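RcdA (Caulobacter vibrioides, PDB 3CTW) probably acts as a non-enzymatic protein-binding factor in the regulated proteolysis that drives the Caulobacter cell cycle. Local coordinates at residues R73-V77 and L132-V136. Residues are numbered along the deposited sequence; the frame is centred on the assembly and turned at random.
Sequences RLMQV and LYERV. With EDO (1,2-ethanediol), chain D.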
loop_
_atom_site.group_PDB
_atom_site.type_symbol
_atom_site.label_atom_id
_atom_site.label_comp_id
_atom_site.label_asym_id
_atom_site.label_seq_id
_atom_site.Cartn_x
_atom_site.Cartn_y
_atom_site.Cartn_z
ATOM N N ARG A 73 2.018 10.542 0.299
ATOM C CA ARG A 73 0.753 10.654 -0.429
ATOM C C ARG A 73 0.766 9.774 -1.679
ATOM O O ARG A 73 -0.214 9.095 -1.974
ATOM C CB ARG A 73 0.460 12.107 -0.797
ATOM C CG ARG A 73 -0.867 12.339 -1.503
ATOM C CD ARG A 73 -1.073 13.822 -1.848
ATOM N NE ARG A 73 -1.233 14.639 -0.647
ATOM C CZ ARG A 73 -0.828 15.902 -0.542
ATOM N NH1 ARG A 73 -0.228 16.497 -1.570
ATOM N NH2 ARG A 73 -1.001 16.564 0.597
ATOM N N LEU A 74 1.895 9.765 -2.383
ATOM C CA LEU A 74 2.037 8.987 -3.609
ATOM C C LEU A 74 2.116 7.493 -3.317
ATOM O O LEU A 74 1.684 6.675 -4.128
ATOM C CB LEU A 74 3.285 9.418 -4.371
ATOM C CG LEU A 74 3.252 10.751 -5.115
ATOM C CD1 LEU A 74 4.660 11.108 -5.519
ATOM C CD2 LEU A 74 2.340 10.699 -6.334
ATOM N N MET A 75 2.658 7.147 -2.150
ATOM C CA MET A 75 2.728 5.760 -1.714
ATOM C C MET A 75 1.331 5.174 -1.556
ATOM O O MET A 75 1.093 4.061 -1.996
ATOM C CB MET A 75 3.508 5.643 -0.401
ATOM C CG MET A 75 3.744 4.214 0.105
ATOM S SD MET A 75 2.376 3.548 1.081
ATOM C CE MET A 75 2.542 4.446 2.630
ATOM N N GLN A 76 0.420 5.941 -0.946
ATOM C CA GLN A 76 -0.978 5.544 -0.784
ATOM C C GLN A 76 -1.676 5.333 -2.124
ATOM O O GLN A 76 -2.438 4.379 -2.303
ATOM C CB GLN A 76 -1.743 6.600 0.027
ATOM C CG GLN A 76 -1.959 6.265 1.494
ATOM C CD GLN A 76 -0.686 6.353 2.305
ATOM O OE1 GLN A 76 0.347 6.795 1.803
ATOM N NE2 GLN A 76 -0.749 5.924 3.568
ATOM N N VAL A 77 -1.403 6.230 -3.061
ATOM C CA VAL A 77 -2.046 6.197 -4.362
ATOM C C VAL A 77 -1.507 5.038 -5.195
ATOM O O VAL A 77 -2.280 4.262 -5.771
ATOM C CB VAL A 77 -1.879 7.533 -5.106
ATOM C CG1 VAL A 77 -2.495 7.438 -6.476
ATOM C CG2 VAL A 77 -2.536 8.656 -4.319
ATOM N N LEU A 132 -4.582 14.296 -7.721
ATOM C CA LEU A 132 -4.573 12.858 -7.946
ATOM C C LEU A 132 -5.193 12.113 -6.759
ATOM O O LEU A 132 -5.906 11.125 -6.948
ATOM C CB LEU A 132 -3.144 12.373 -8.206
ATOM C CG LEU A 132 -2.908 10.853 -8.272
ATOM C CD1 LEU A 132 -3.596 10.209 -9.470
ATOM C CD2 LEU A 132 -1.421 10.571 -8.291
ATOM N N TYR A 133 -4.937 12.623 -5.559
ATOM C CA TYR A 133 -5.393 11.994 -4.337
ATOM C C TYR A 133 -6.914 11.960 -4.213
ATOM O O TYR A 133 -7.501 10.898 -3.988
ATOM C CB TYR A 133 -4.789 12.697 -3.124
ATOM C CG TYR A 133 -5.078 11.994 -1.826
ATOM C CD1 TYR A 133 -4.318 10.898 -1.426
ATOM C CD2 TYR A 133 -6.116 12.418 -0.995
ATOM C CE1 TYR A 133 -4.586 10.238 -0.239
ATOM C CE2 TYR A 133 -6.388 11.767 0.191
ATOM C CZ TYR A 133 -5.618 10.678 0.566
ATOM O OH TYR A 133 -5.873 10.018 1.745
ATOM N N GLU A 134 -7.543 13.122 -4.362
ATOM C CA GLU A 134 -8.993 13.223 -4.267
ATOM C C GLU A 134 -9.684 12.601 -5.474
ATOM O O GLU A 134 -10.831 12.167 -5.390
ATOM C CB GLU A 134 -9.437 14.676 -4.060
ATOM C CG GLU A 134 -8.811 15.691 -5.003
ATOM C CD GLU A 134 -9.021 17.129 -4.536
ATOM O OE1 GLU A 134 -9.782 17.338 -3.563
ATOM O OE2 GLU A 134 -8.430 18.054 -5.139
ATOM N N ARG A 135 -8.965 12.538 -6.585
ATOM C CA ARG A 135 -9.437 11.856 -7.785
ATOM C C ARG A 135 -9.537 10.366 -7.493
ATOM O O ARG A 135 -10.442 9.688 -7.975
ATOM C CB ARG A 135 -8.448 12.075 -8.924
ATOM C CG ARG A 135 -9.008 11.847 -10.295
ATOM C CD ARG A 135 -9.448 13.159 -10.938
ATOM N NE ARG A 135 -8.434 14.220 -10.885
ATOM C CZ ARG A 135 -7.331 14.271 -11.640
ATOM N NH1 ARG A 135 -7.068 13.318 -12.521
ATOM N NH2 ARG A 135 -6.482 15.284 -11.515
ATOM N N VAL A 136 -8.592 9.858 -6.710
ATOM C CA VAL A 136 -8.610 8.464 -6.289
ATOM C C VAL A 136 -9.615 8.239 -5.156
ATOM O O VAL A 136 -10.346 7.248 -5.155
ATOM C CB VAL A 136 -7.204 7.975 -5.883
ATOM C CG1 VAL A 136 -7.275 6.639 -5.149
ATOM C CG2 VAL A 136 -6.315 7.864 -7.121
HETATM C C1 EDO D . -3.794 2.611 1.372
HETATM O O1 EDO D . -4.348 3.570 0.462
HETATM C C2 EDO D . -3.291 1.423 0.568
HETATM O O2 EDO D . -4.325 0.946 -0.300
#
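Leu-132 meets Leu-74 and Val-77, chiefly through its CD2 methyl. Its CD2 lies 3.8 Å from Val-77 CG1. The same CD2 is 4.2 Å from Leu-74 CD2. The CA–CB bond of Leu-74 points away from helix 120-145, and only the far end of the side chain swings back to Leu-132. Tyr-133 comes next and takes the flank of the interface. Ring carbon CD1 is 3.7 Å from Arg-73 CG and 4.1 Å from Val-77 CG2. Both approach the ring obliquely. Arg-73 and Tyr-133 cross at about a right angle, with guanidinium and ring planes 58° apart. The arginine meets the ring with its aliphatic part: CG stands anti to the backbone N (chi1 -177°), and the chain then runs on past the tyrosine CB. Its NH1 is hydrogen-bonded to Ser-129 OG, one turn earlier on the partner helix. Val-136 closes the row, with CG2 3.9 Å from Val-77 CG1. Val-77 is thus the centre of the contact. Its CG1 serves Leu-132 and Val-136, while CG2 turns to Tyr-133. No hydrogen bond joins the two segments, and apolar packing makes the contact. The segment axes approach to 10.3 Å at 31° and run in the same general direction. The pair lies near the middle of an all-helical chain, where helix 57-88 packs on helix 120-145. Helix 26-44 covers a further side, with Leu-36 touching both Leu-74 and Leu-132. Val-136 also rests on Trp-80 and Leu-81, farther along helix 57-88.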